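Local coordinates for protein S-adenosylmethionine:tRNA ribosyltransferase-isomerase (Thermus thermophilus, PDB 1WDI) that probably transfers and isomerises the ribose moiety of S-adenosylmethionine onto the 7-aminomethyl group of 7-deazaguanine in tRNA, giving epoxyqueuosine, at residues M26-V31 against V329-R334; P183-H188 against A296-F301; A68-R73 against I82-E87; E62-P67 against T208-P213; E50-G55 against E195-M200. All blocks are in the same frame, centred on the assembly; numbering follows the deposited sequence.

Interaction 1. Residues M26-V31 against V329-R334; sequences MARLMV and VAEGYR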
# COMPACT_ATOMS: atom_id res chain seq x y z
N MET A 26 18.48 -1.21 7.47
CA MET A 26 19.36 -0.47 8.37
C MET A 26 18.67 0.86 8.70
O MET A 26 19.18 1.66 9.47
CB MET A 26 20.73 -0.23 7.73
CG MET A 26 21.68 -1.43 7.86
SD MET A 26 22.02 -1.94 9.57
CE MET A 26 23.23 -0.67 10.07
N ALA A 27 17.50 1.07 8.11
CA ALA A 27 16.71 2.26 8.40
C ALA A 27 16.40 2.19 9.89
O ALA A 27 16.29 1.10 10.46
CB ALA A 27 15.42 2.25 7.60
N ARG A 28 16.25 3.34 10.55
CA ARG A 28 15.95 3.32 11.97
C ARG A 28 14.53 2.83 12.25
O ARG A 28 13.66 2.90 11.38
CB ARG A 28 16.16 4.71 12.57
CG ARG A 28 17.60 5.22 12.44
CD ARG A 28 17.77 6.59 13.06
NE ARG A 28 17.50 6.57 14.49
CZ ARG A 28 17.54 7.64 15.28
NH1 ARG A 28 17.86 8.82 14.77
NH2 ARG A 28 17.27 7.52 16.57
N LEU A 29 14.32 2.30 13.45
CA LEU A 29 13.01 1.80 13.84
C LEU A 29 12.69 2.29 15.25
O LEU A 29 13.40 1.98 16.21
CB LEU A 29 12.99 0.26 13.83
CG LEU A 29 11.74 -0.40 14.41
CD1 LEU A 29 10.53 -0.09 13.52
CD2 LEU A 29 11.95 -1.91 14.51
N MET A 30 11.62 3.07 15.37
CA MET A 30 11.22 3.55 16.68
C MET A 30 10.13 2.61 17.17
O MET A 30 9.09 2.46 16.52
CB MET A 30 10.66 4.99 16.63
CG MET A 30 10.19 5.48 17.99
SD MET A 30 9.29 7.08 17.99
CE MET A 30 10.66 8.19 17.90
N VAL A 31 10.37 1.96 18.30
CA VAL A 31 9.37 1.06 18.87
C VAL A 31 8.64 1.83 19.97
O VAL A 31 9.28 2.35 20.89
CB VAL A 31 10.02 -0.20 19.48
CG1 VAL A 31 8.93 -1.12 20.05
CG2 VAL A 31 10.85 -0.94 18.42
N VAL A 329 11.28 13.56 15.48
CA VAL A 329 11.87 14.74 14.87
C VAL A 329 13.14 15.13 15.63
O VAL A 329 14.21 15.27 15.05
CB VAL A 329 10.89 15.94 14.89
CG1 VAL A 329 11.61 17.21 14.44
CG2 VAL A 329 9.70 15.66 13.98
N ALA A 330 13.01 15.29 16.95
CA ALA A 330 14.14 15.67 17.80
C ALA A 330 15.31 14.69 17.73
O ALA A 330 16.46 15.09 17.87
CB ALA A 330 13.67 15.83 19.24
N GLU A 331 15.01 13.41 17.53
CA GLU A 331 16.05 12.38 17.46
C GLU A 331 16.66 12.16 16.08
O GLU A 331 17.42 11.22 15.87
CB GLU A 331 15.51 11.05 18.01
CG GLU A 331 15.40 10.99 19.53
CD GLU A 331 16.74 11.19 20.23
OE1 GLU A 331 17.75 10.62 19.78
OE2 GLU A 331 16.78 11.92 21.25
N GLY A 332 16.32 13.03 15.14
CA GLY A 332 16.88 12.92 13.80
C GLY A 332 16.34 11.85 12.86
O GLY A 332 16.98 11.54 11.86
N TYR A 333 15.18 11.27 13.16
CA TYR A 333 14.62 10.25 12.27
C TYR A 333 14.30 10.86 10.92
O TYR A 333 14.06 12.07 10.82
CB TYR A 333 13.33 9.65 12.83
CG TYR A 333 13.53 8.62 13.92
CD1 TYR A 333 13.88 9.00 15.22
CD2 TYR A 333 13.37 7.26 13.65
CE1 TYR A 333 14.06 8.05 16.22
CE2 TYR A 333 13.55 6.31 14.64
CZ TYR A 333 13.89 6.70 15.92
OH TYR A 333 14.05 5.75 16.90
N ARG A 334 14.29 10.04 9.88
CA ARG A 334 13.96 10.49 8.54
C ARG A 334 12.49 10.14 8.31
O ARG A 334 12.02 9.10 8.78
CB ARG A 334 14.86 9.81 7.50
CG ARG A 334 16.35 10.21 7.62
CD ARG A 334 17.22 9.33 6.73
NE ARG A 334 16.91 7.93 6.96
CZ ARG A 334 16.47 7.09 6.03
NH1 ARG A 334 16.29 7.51 4.78
NH2 ARG A 334 16.16 5.84 6.36
O HOH W 1 16.46 4.50 16.13
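Arg28 crosses Tyr333 at about a right angle, its CB and guanidinium making the contact, and shows how one residue can join a strand to the end of a helix. CB starts beyond the rim, 3.7 Å from Tyr333 CE2. The chain then turns at chi3 (62°), which swings the guanidinium back across the ring. NE gives its hydrogen to a water at 2.8 Å, and that water also bonds Tyr333 OH, whose protein partner is His42. CZ stands 3.9 Å from the centroid of the Tyr333 ring, a cation-pi stack with the planes 26° apart, while NH2 comes down at the rim, 3.3 Å from Tyr333 CE1. At the edge of the guanidinium, NH1 donates to Glu331 O at 2.7 Å (154° at the hydrogen). The ring's other face looks toward Met30: the sulfur is above it at a distance, a Met-aromatic contact, and Met30 CB lies 3.5 Å from Tyr333 OH. The carbonyl that Arg28 grips belongs to the first residue past helix 318-330. Gly332, with positive phi, is the C-prime residue of the Schellman motif that ends this helix, so the arginine of strand 28-32 ties a Schellman C-cap to the sheet.

Interaction 2. Residues P183-H188 against A296-F301; sequences PTAGLH and ALFTNF. With CIT (citric acid), chain B.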
# COMPACT_ATOMS: atom_id res chain seq x y z
N PRO A 183 7.15 3.63 -3.04
CA PRO A 183 7.73 3.16 -1.77
C PRO A 183 6.73 3.11 -0.62
O PRO A 183 5.95 4.04 -0.42
CB PRO A 183 8.84 4.17 -1.51
CG PRO A 183 9.27 4.56 -2.89
CD PRO A 183 7.94 4.75 -3.59
N THR A 184 6.76 2.01 0.13
CA THR A 184 5.87 1.83 1.27
C THR A 184 6.60 1.14 2.43
O THR A 184 7.76 0.75 2.28
CB THR A 184 4.62 1.01 0.88
OG1 THR A 184 5.02 -0.25 0.32
CG2 THR A 184 3.78 1.76 -0.14
N ALA A 185 5.93 0.99 3.57
CA ALA A 185 6.54 0.36 4.74
C ALA A 185 7.24 -0.96 4.44
O ALA A 185 8.28 -1.26 5.01
CB ALA A 185 5.50 0.16 5.83
N GLY A 186 6.66 -1.75 3.54
CA GLY A 186 7.24 -3.03 3.19
C GLY A 186 8.61 -2.94 2.55
O GLY A 186 9.36 -3.92 2.54
N LEU A 187 8.96 -1.78 2.01
CA LEU A 187 10.25 -1.58 1.35
C LEU A 187 11.43 -1.78 2.30
O LEU A 187 12.53 -2.10 1.87
CB LEU A 187 10.33 -0.18 0.74
CG LEU A 187 11.62 0.16 -0.01
CD1 LEU A 187 11.60 -0.51 -1.39
CD2 LEU A 187 11.77 1.67 -0.17
N HIS A 188 11.18 -1.58 3.60
CA HIS A 188 12.22 -1.71 4.62
C HIS A 188 12.74 -3.13 4.83
O HIS A 188 13.84 -3.31 5.37
CB HIS A 188 11.70 -1.18 5.96
CG HIS A 188 11.29 0.26 5.91
ND1 HIS A 188 12.19 1.28 5.67
CD2 HIS A 188 10.08 0.85 6.08
CE1 HIS A 188 11.55 2.43 5.70
NE2 HIS A 188 10.27 2.21 5.94
N ALA A 296 -0.73 -5.00 16.21
CA ALA A 296 0.50 -4.22 16.22
C ALA A 296 0.68 -3.65 14.82
O ALA A 296 0.20 -4.24 13.86
CB ALA A 296 1.70 -5.10 16.59
N LEU A 297 1.38 -2.53 14.72
CA LEU A 297 1.56 -1.89 13.42
C LEU A 297 2.98 -1.43 13.13
O LEU A 297 3.58 -0.71 13.93
CB LEU A 297 0.62 -0.68 13.31
CG LEU A 297 0.74 0.20 12.05
CD1 LEU A 297 0.39 -0.63 10.82
CD2 LEU A 297 -0.20 1.40 12.16
N PHE A 298 3.49 -1.85 11.97
CA PHE A 298 4.81 -1.46 11.48
C PHE A 298 4.44 -0.49 10.36
O PHE A 298 3.76 -0.88 9.41
CB PHE A 298 5.54 -2.68 10.90
CG PHE A 298 6.90 -2.36 10.35
CD1 PHE A 298 8.04 -2.51 11.13
CD2 PHE A 298 7.04 -1.90 9.04
CE1 PHE A 298 9.31 -2.21 10.63
CE2 PHE A 298 8.30 -1.59 8.52
CZ PHE A 298 9.44 -1.75 9.32
N THR A 299 4.86 0.76 10.47
CA THR A 299 4.49 1.74 9.47
C THR A 299 5.52 2.88 9.39
O THR A 299 6.33 3.06 10.30
CB THR A 299 3.09 2.32 9.80
OG1 THR A 299 2.64 3.20 8.76
CG2 THR A 299 3.14 3.08 11.12
N ASN A 300 5.48 3.64 8.30
CA ASN A 300 6.42 4.75 8.16
C ASN A 300 6.02 5.92 9.05
O ASN A 300 5.02 5.87 9.77
CB ASN A 300 6.46 5.26 6.71
CG ASN A 300 7.00 4.24 5.73
OD1 ASN A 300 7.81 3.38 6.09
ND2 ASN A 300 6.57 4.34 4.48
N PHE A 301 6.83 6.97 9.00
CA PHE A 301 6.56 8.20 9.73
C PHE A 301 5.81 9.06 8.70
O PHE A 301 6.35 9.40 7.64
CB PHE A 301 7.86 8.89 10.16
CG PHE A 301 8.49 8.28 11.39
CD1 PHE A 301 9.50 7.32 11.27
CD2 PHE A 301 8.06 8.65 12.67
CE1 PHE A 301 10.07 6.74 12.41
CE2 PHE A 301 8.63 8.08 13.81
CZ PHE A 301 9.64 7.12 13.68
C1 CIT B . 1.83 0.85 3.41
O1 CIT B . 1.00 0.01 2.96
O2 CIT B . 2.92 0.50 3.76
C2 CIT B . 1.38 2.29 3.45
C3 CIT B . 2.41 3.30 4.03
O7 CIT B . 3.64 3.30 3.28
C4 CIT B . 1.84 4.77 4.04
C5 CIT B . 1.79 5.34 2.57
O3 CIT B . 1.00 5.06 1.66
O4 CIT B . 2.75 6.21 2.44
C6 CIT B . 2.99 3.13 5.48
O5 CIT B . 4.12 3.33 5.90
O6 CIT B . 1.98 2.74 6.16
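His188 and Asn300 make the firm centre of this contact. His188 NE2 donates to Asn300 OD1 at 2.7 Å; the oxygen lies in the imidazole plane, while the amide stands almost perpendicular to it (88°). Beside this bond the edge of the Phe298 ring meets Ala185 O, with CE2 3.5 Å away, and Ala185 CB rests 4.1 Å from Phe298 CD2. These residues are buried. Toward Thr184, which is exposed, direct contact between the segments is slight, and a bound citrate, probably from the crystallisation liquor, bridges them. Asn300 N donates to its O5 at 2.8 Å, and Thr299 OG1 to its O6 at 2.7 Å. Ala185 N shares its hydrogen between citrate O2 and O7, at 3.1 and 3.3 Å. Thr258 N and Thr259 OG1, at the start of helix 258-266, bind the same molecule. Backbone N-H groups and threonine hydroxyls converging from a strand, a 3-10 segment and the start of a helix are consistent with a pocket able to hold a carboxylate.

Interaction 3. Residues A68-R73 against I82-E87; sequences ARLLAR and ILLVRE
The first torsions of Ile82 and Leu70 aim their branches in opposite directions along the strands: each sets its gamma branch opposite the carbonyl carbon and beside the backbone N (chi1 -61° in both), and each runs on extended. Ile82 CD1 thereby reaches along the neighbouring strand to Ala72 CB, 3.6 Å away, and Leu70 CD1 reaches the other way to Leu84 CB at 4.0 Å. Between these reaches the register alone brings the CB atoms of Leu70 and Ile82 to 3.7 Å. Ala68 and Leu84 lie on the same face of the sheet, where Pro213 also touches both. The strands 57-73 and 79-84 form a beta hairpin, a simple case of antiparallel pairing in which Ala68 with Leu84 and Leu70 with Ile82 are hydrogen-bonded pairs flanking the non-hydrogen-bonded pair of Arg69 and Leu83. Ala68 N gives to Leu84 O at 2.7 Å, and Leu84 N returns a bond to Ala68 O at 3.0 Å. In the other hydrogen-bonded pair Ile82 N reaches Leu70 O at 2.8 Å, and Leu70 N reaches Ile82 O at 2.9 Å. Ala68 O also takes a CA-H contact from Leu83. On the opposite face Arg69, bent at chi2 (68°), brings the edge of its guanidinium within 3.9 Å of Leu83 CD2, measured from NH1, while its NH2 forms a salt bridge with Glu81.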
# COMPACT_ATOMS: atom_id res chain seq x y z
N ALA A 68 -5.85 -3.16 -18.38
CA ALA A 68 -7.07 -2.59 -18.93
C ALA A 68 -7.38 -3.14 -20.31
O ALA A 68 -6.53 -3.15 -21.20
CB ALA A 68 -6.96 -1.08 -18.99
N ARG A 69 -8.62 -3.61 -20.49
CA ARG A 69 -9.06 -4.16 -21.77
C ARG A 69 -9.48 -3.00 -22.66
O ARG A 69 -10.52 -2.38 -22.45
CB ARG A 69 -10.25 -5.09 -21.55
CG ARG A 69 -10.64 -5.93 -22.76
CD ARG A 69 -9.58 -6.97 -23.07
NE ARG A 69 -10.05 -7.95 -24.04
CZ ARG A 69 -9.35 -9.01 -24.43
NH1 ARG A 69 -8.14 -9.23 -23.93
NH2 ARG A 69 -9.86 -9.86 -25.31
N LEU A 70 -8.65 -2.69 -23.66
CA LEU A 70 -8.96 -1.59 -24.57
C LEU A 70 -9.11 -2.05 -26.01
O LEU A 70 -8.41 -2.96 -26.47
CB LEU A 70 -7.87 -0.52 -24.48
CG LEU A 70 -7.67 0.15 -23.12
CD1 LEU A 70 -6.57 1.19 -23.22
CD2 LEU A 70 -8.97 0.79 -22.66
N LEU A 71 -10.05 -1.43 -26.72
CA LEU A 71 -10.31 -1.76 -28.12
C LEU A 71 -9.97 -0.55 -28.98
O LEU A 71 -10.50 0.54 -28.78
CB LEU A 71 -11.78 -2.15 -28.32
CG LEU A 71 -12.87 -1.12 -28.00
CD1 LEU A 71 -14.21 -1.66 -28.46
CD2 LEU A 71 -12.90 -0.81 -26.51
N ALA A 72 -9.08 -0.75 -29.95
CA ALA A 72 -8.67 0.33 -30.84
C ALA A 72 -9.06 0.05 -32.29
O ALA A 72 -9.93 -0.78 -32.57
CB ALA A 72 -7.16 0.55 -30.73
N ARG A 73 -8.41 0.76 -33.20
CA ARG A 73 -8.66 0.63 -34.63
C ARG A 73 -7.73 1.58 -35.38
O ARG A 73 -7.84 2.80 -35.23
CB ARG A 73 -10.11 0.99 -34.97
CG ARG A 73 -10.42 0.98 -36.46
CD ARG A 73 -11.37 2.10 -36.85
NE ARG A 73 -12.71 1.92 -36.31
CZ ARG A 73 -13.68 2.83 -36.40
NH1 ARG A 73 -13.46 3.99 -37.01
NH2 ARG A 73 -14.88 2.58 -35.89
N ILE A 82 -5.72 -3.70 -26.89
CA ILE A 82 -4.72 -2.98 -26.12
C ILE A 82 -4.87 -3.26 -24.63
O ILE A 82 -5.75 -2.72 -23.97
CB ILE A 82 -4.82 -1.46 -26.34
CG1 ILE A 82 -4.58 -1.13 -27.82
CG2 ILE A 82 -3.79 -0.75 -25.46
CD1 ILE A 82 -4.65 0.35 -28.13
N LEU A 83 -3.99 -4.11 -24.10
CA LEU A 83 -4.00 -4.43 -22.68
C LEU A 83 -3.08 -3.48 -21.95
O LEU A 83 -1.90 -3.76 -21.76
CB LEU A 83 -3.54 -5.87 -22.46
CG LEU A 83 -4.53 -6.97 -22.86
CD1 LEU A 83 -3.89 -8.34 -22.65
CD2 LEU A 83 -5.80 -6.84 -22.02
N LEU A 84 -3.63 -2.34 -21.54
CA LEU A 84 -2.87 -1.33 -20.82
C LEU A 84 -2.49 -1.91 -19.46
O LEU A 84 -3.35 -2.16 -18.62
CB LEU A 84 -3.72 -0.07 -20.65
CG LEU A 84 -3.00 1.22 -20.25
CD1 LEU A 84 -2.00 1.60 -21.34
CD2 LEU A 84 -4.01 2.33 -20.05
N VAL A 85 -1.19 -2.11 -19.24
CA VAL A 85 -0.72 -2.68 -17.99
C VAL A 85 -0.28 -1.67 -16.93
O VAL A 85 -0.84 -1.63 -15.84
CB VAL A 85 0.44 -3.68 -18.23
CG1 VAL A 85 -0.05 -4.85 -19.07
CG2 VAL A 85 1.60 -2.99 -18.92
N ARG A 86 0.72 -0.85 -17.25
CA ARG A 86 1.21 0.13 -16.29
C ARG A 86 2.03 1.24 -16.94
O ARG A 86 2.17 1.29 -18.16
CB ARG A 86 2.05 -0.58 -15.22
CG ARG A 86 2.34 0.24 -13.97
CD ARG A 86 1.06 0.58 -13.22
NE ARG A 86 1.33 1.30 -11.98
CZ ARG A 86 0.39 1.70 -11.13
NH1 ARG A 86 -0.88 1.45 -11.38
NH2 ARG A 86 0.73 2.35 -10.02
N GLU A 87 2.59 2.12 -16.10
CA GLU A 87 3.41 3.24 -16.55
C GLU A 87 2.55 4.35 -17.15
O GLU A 87 2.45 4.48 -18.37
CB GLU A 87 4.45 2.77 -17.57
CG GLU A 87 5.41 3.86 -18.03
CD GLU A 87 6.26 4.42 -16.90
OE1 GLU A 87 7.02 3.64 -16.28
OE2 GLU A 87 6.18 5.64 -16.64

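Interaction 4. Residues E62-P67 against T208-P213; sequences ESKVIP and TLHVGP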
# COMPACT_ATOMS: atom_id res chain seq x y z
N GLU A 62 1.09 -7.06 -1.20
CA GLU A 62 1.88 -7.16 -2.42
C GLU A 62 0.96 -6.67 -3.52
O GLU A 62 -0.10 -7.25 -3.75
CB GLU A 62 2.34 -8.59 -2.69
CG GLU A 62 1.26 -9.66 -2.59
CD GLU A 62 1.75 -11.02 -3.04
OE1 GLU A 62 2.90 -11.39 -2.70
OE2 GLU A 62 0.99 -11.73 -3.73
N SER A 63 1.36 -5.59 -4.17
CA SER A 63 0.55 -5.01 -5.24
C SER A 63 0.44 -5.92 -6.45
O SER A 63 1.42 -6.52 -6.88
CB SER A 63 1.14 -3.66 -5.67
OG SER A 63 1.03 -2.70 -4.64
N LYS A 64 -0.77 -6.03 -6.98
CA LYS A 64 -1.03 -6.85 -8.16
C LYS A 64 -1.65 -5.93 -9.20
O LYS A 64 -2.67 -5.28 -8.95
CB LYS A 64 -1.99 -7.99 -7.83
CG LYS A 64 -2.36 -8.86 -9.02
CD LYS A 64 -3.39 -9.90 -8.63
CE LYS A 64 -3.79 -10.77 -9.81
NZ LYS A 64 -4.79 -11.80 -9.42
N VAL A 65 -1.02 -5.87 -10.37
CA VAL A 65 -1.51 -5.01 -11.43
C VAL A 65 -2.70 -5.62 -12.15
O VAL A 65 -2.71 -6.81 -12.47
CB VAL A 65 -0.40 -4.72 -12.47
CG1 VAL A 65 -0.94 -3.84 -13.59
CG2 VAL A 65 0.78 -4.03 -11.78
N ILE A 66 -3.71 -4.79 -12.39
CA ILE A 66 -4.90 -5.21 -13.10
C ILE A 66 -4.93 -4.43 -14.41
O ILE A 66 -5.28 -3.25 -14.44
CB ILE A 66 -6.18 -4.91 -12.28
CG1 ILE A 66 -6.23 -5.80 -11.04
CG2 ILE A 66 -7.42 -5.13 -13.15
CD1 ILE A 66 -7.48 -5.64 -10.20
N PRO A 67 -4.53 -5.09 -15.52
CA PRO A 67 -4.50 -4.47 -16.85
C PRO A 67 -5.86 -3.95 -17.31
O PRO A 67 -6.89 -4.25 -16.71
CB PRO A 67 -4.00 -5.61 -17.74
CG PRO A 67 -3.12 -6.39 -16.82
CD PRO A 67 -3.96 -6.44 -15.56
N THR A 208 -3.48 -8.98 -1.15
CA THR A 208 -3.27 -8.26 -2.40
C THR A 208 -3.95 -6.91 -2.55
O THR A 208 -5.14 -6.78 -2.30
CB THR A 208 -3.72 -9.13 -3.60
OG1 THR A 208 -3.13 -10.43 -3.51
CG2 THR A 208 -3.31 -8.49 -4.90
N LEU A 209 -3.18 -5.91 -2.96
CA LEU A 209 -3.73 -4.59 -3.21
C LEU A 209 -3.83 -4.50 -4.73
O LEU A 209 -2.84 -4.68 -5.43
CB LEU A 209 -2.78 -3.49 -2.71
CG LEU A 209 -3.19 -2.07 -3.14
CD1 LEU A 209 -4.53 -1.71 -2.52
CD2 LEU A 209 -2.12 -1.07 -2.73
N HIS A 210 -5.03 -4.26 -5.26
CA HIS A 210 -5.19 -4.17 -6.71
C HIS A 210 -4.81 -2.77 -7.20
O HIS A 210 -5.29 -1.78 -6.67
CB HIS A 210 -6.64 -4.46 -7.12
CG HIS A 210 -7.08 -5.86 -6.84
ND1 HIS A 210 -6.31 -6.96 -7.14
CD2 HIS A 210 -8.24 -6.34 -6.32
CE1 HIS A 210 -6.96 -8.06 -6.82
NE2 HIS A 210 -8.14 -7.71 -6.32
N VAL A 211 -3.94 -2.71 -8.20
CA VAL A 211 -3.51 -1.44 -8.77
C VAL A 211 -3.50 -1.57 -10.28
O VAL A 211 -3.70 -2.65 -10.82
CB VAL A 211 -2.08 -1.05 -8.32
CG1 VAL A 211 -1.97 -1.08 -6.80
CG2 VAL A 211 -1.05 -1.97 -8.96
N GLY A 212 -3.27 -0.45 -10.97
CA GLY A 212 -3.23 -0.49 -12.42
C GLY A 212 -4.47 0.06 -13.09
O GLY A 212 -5.48 0.30 -12.43
N PRO A 213 -4.43 0.24 -14.42
CA PRO A 213 -5.54 0.76 -15.24
C PRO A 213 -6.87 0.07 -14.98
O PRO A 213 -7.92 0.71 -14.94
CB PRO A 213 -5.04 0.54 -16.66
CG PRO A 213 -3.57 0.71 -16.53
CD PRO A 213 -3.27 -0.08 -15.27
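A parallel pair of strands, 57-73 beside 203-211, matches Glu62 with Thr208, Ser63 with Leu209, Lys64 with His210 and Val65 with Val211, and shows how such a ladder alternates. Lys64 makes both of its backbone bonds to the other strand: its N donates to Leu209 O at 2.9 Å, and its O accepts from Val211 N at 3.0 Å. The next rung follows as Ile66 N donates to Val211 O at 2.7 Å. At the other end the bond from Leu209 N to Glu62 O is weak. Side chains then take two faces. On that of Lys64, its CB presses against Thr208 CG2 at 3.3 Å, tighter than usual for two carbons. Ile66 sets CG1 beside its backbone N (chi1 -68°), and CD1 thus comes over a face of the His210 ring, 3.4 Å from CG. This contact buries His210 ND1, for which no partner is modelled. On the face of Ser63 and Val65, Val65 CG2 meets Val211 CG2 at 3.9 Å. Beyond the ladder Gly212, at positive phi and with no side chain to collide with Val65 or Ile66, lets the backbone pass close by, its CA 4.2 Å from Val65 CG1. His210 bonds through its backbone to Pro232, so strand 203-211 lies between 57-73 and 231-235: a twisted parallel pairing, in which residues 62-65 and 208-211 run 37° apart, within a mixed sheet.

Interaction 5. Residues E50-G55 against E195-M200; sequences EFLRPG and ERLREM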
# COMPACT_ATOMS: atom_id res chain seq x y z
N GLU A 50 13.57 -9.00 17.49
CA GLU A 50 13.65 -8.83 18.94
C GLU A 50 12.30 -8.52 19.55
O GLU A 50 12.04 -8.87 20.70
CB GLU A 50 14.58 -7.67 19.29
CG GLU A 50 16.05 -7.99 19.31
CD GLU A 50 16.87 -6.75 19.60
OE1 GLU A 50 16.43 -5.93 20.42
OE2 GLU A 50 17.96 -6.61 19.00
N PHE A 51 11.45 -7.84 18.79
CA PHE A 51 10.15 -7.45 19.30
C PHE A 51 8.99 -8.34 18.91
O PHE A 51 7.86 -8.13 19.33
CB PHE A 51 9.87 -6.00 18.91
CG PHE A 51 10.91 -5.05 19.43
CD1 PHE A 51 12.06 -4.79 18.70
CD2 PHE A 51 10.77 -4.48 20.69
CE1 PHE A 51 13.07 -3.98 19.22
CE2 PHE A 51 11.78 -3.67 21.23
CZ PHE A 51 12.93 -3.43 20.49
N LEU A 52 9.27 -9.35 18.09
CA LEU A 52 8.23 -10.26 17.69
C LEU A 52 8.48 -11.58 18.41
O LEU A 52 9.45 -11.71 19.16
CB LEU A 52 8.25 -10.48 16.18
CG LEU A 52 8.04 -9.22 15.33
CD1 LEU A 52 7.89 -9.63 13.87
CD2 LEU A 52 6.80 -8.48 15.81
N ARG A 53 7.59 -12.54 18.21
CA ARG A 53 7.78 -13.84 18.83
C ARG A 53 7.15 -14.94 18.00
O ARG A 53 6.27 -14.69 17.18
CB ARG A 53 7.25 -13.85 20.26
CG ARG A 53 5.86 -13.33 20.45
CD ARG A 53 5.80 -12.47 21.71
NE ARG A 53 4.43 -12.07 22.02
CZ ARG A 53 4.10 -11.10 22.86
NH1 ARG A 53 5.04 -10.42 23.50
NH2 ARG A 53 2.82 -10.82 23.07
N PRO A 54 7.62 -16.19 18.16
CA PRO A 54 7.04 -17.28 17.38
C PRO A 54 5.53 -17.30 17.51
O PRO A 54 4.99 -17.22 18.61
CB PRO A 54 7.72 -18.53 17.95
CG PRO A 54 8.10 -18.12 19.36
CD PRO A 54 8.58 -16.70 19.17
N GLY A 55 4.84 -17.39 16.38
CA GLY A 55 3.39 -17.39 16.43
C GLY A 55 2.82 -16.07 15.95
O GLY A 55 1.66 -16.01 15.55
N GLU A 195 13.92 -13.94 6.10
CA GLU A 195 14.38 -15.27 6.48
C GLU A 195 14.57 -15.40 7.99
O GLU A 195 14.16 -16.39 8.59
CB GLU A 195 15.69 -15.62 5.76
CG GLU A 195 16.11 -17.08 5.91
CD GLU A 195 15.01 -18.06 5.53
OE1 GLU A 195 14.31 -17.82 4.52
OE2 GLU A 195 14.85 -19.08 6.22
N ARG A 196 15.19 -14.39 8.61
CA ARG A 196 15.39 -14.42 10.05
C ARG A 196 14.03 -14.56 10.74
O ARG A 196 13.90 -15.28 11.73
CB ARG A 196 16.10 -13.15 10.52
CG ARG A 196 17.56 -13.05 10.05
CD ARG A 196 18.15 -11.68 10.36
NE ARG A 196 18.11 -11.38 11.78
CZ ARG A 196 17.91 -10.17 12.29
NH1 ARG A 196 17.74 -9.12 11.48
NH2 ARG A 196 17.88 -10.00 13.61
N LEU A 197 13.02 -13.86 10.22
CA LEU A 197 11.68 -13.94 10.81
C LEU A 197 11.11 -15.35 10.66
O LEU A 197 10.50 -15.88 11.59
CB LEU A 197 10.76 -12.91 10.14
CG LEU A 197 11.08 -11.44 10.48
CD1 LEU A 197 10.34 -10.48 9.54
CD2 LEU A 197 10.70 -11.18 11.93
N ARG A 198 11.32 -15.97 9.50
CA ARG A 198 10.83 -17.33 9.28
C ARG A 198 11.52 -18.25 10.29
O ARG A 198 10.88 -19.08 10.94
CB ARG A 198 11.17 -17.83 7.87
CG ARG A 198 10.64 -16.99 6.73
CD ARG A 198 10.69 -17.76 5.41
NE ARG A 198 10.18 -16.97 4.29
CZ ARG A 198 10.91 -16.12 3.58
NH1 ARG A 198 12.20 -15.94 3.86
NH2 ARG A 198 10.35 -15.43 2.59
N GLU A 199 12.83 -18.09 10.41
CA GLU A 199 13.61 -18.91 11.33
C GLU A 199 13.14 -18.82 12.78
O GLU A 199 13.37 -19.75 13.56
CB GLU A 199 15.09 -18.55 11.20
CG GLU A 199 15.74 -19.22 9.99
CD GLU A 199 17.17 -18.77 9.75
OE1 GLU A 199 17.92 -18.62 10.73
OE2 GLU A 199 17.54 -18.58 8.58
N MET A 200 12.49 -17.73 13.16
CA MET A 200 12.02 -17.64 14.53
C MET A 200 10.53 -17.95 14.65
O MET A 200 9.90 -17.66 15.66
CB MET A 200 12.32 -16.27 15.14
CG MET A 200 11.62 -15.10 14.50
SD MET A 200 11.89 -13.66 15.52
CE MET A 200 10.82 -14.04 16.90
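Leu52 and Leu197 supply the first of the apolar contacts, their methyls CD1 and CD2 meeting at 3.7 Å in a buried spot where Pro49 also touches Leu197. The other apolar contacts belong to Met200, the first residue past helix 191-199. Its CG takes the position between backbone N and carbonyl carbon (chi1 64°), and the chain then extends before turning at chi3, which sends CE toward the loop after helix 48-51. There the methyl lies 4.4 Å from Leu52 CB and 4.2 Å from Pro54 CD, the side chains of Met200 and Pro54 crossing at about a right angle.

A second group sets carbon against backbone. Met200 CE comes to 3.5 Å from Leu52 O and 3.6 Å from Arg53 CA, while Pro54 CB returns the approach at 3.3 Å from Met200 O.

Polar links go to neighbours. Arg196 donates to the backbone O of Arg46, and Gly55, the last residue of its segment, makes a backbone hydrogen bond with Gly201, just after Met200.

With no hydrogen bond between the two segments, the fit rests on apolar surfaces and van der Waals contact, and the methionine methyl lies against the loop backbone.

Overall arrangement
Interactions 1 and 2 meet where strands 28-32 and 296-300 flank 341-344 in the mixed sheet: Tyr333 and Met30 touch Phe301, and Ala27 touches His188. Interaction 2 is the most buried of the five, while interaction 1 is only partly so; polar side chains do much of the work in both. Interactions 3 and 4 share strand 57-73 and touch through Val85 and Pro213, but one is an antiparallel hairpin and the other a parallel pairing largely at the surface, and both depend chiefly on backbone bonds. Interaction 5 is apolar and partly buried; Phe51 touches Val31 of interaction 1. Interaction 3 is farthest from the chain centre, about 43 Å between centres from interactions 1 and 5.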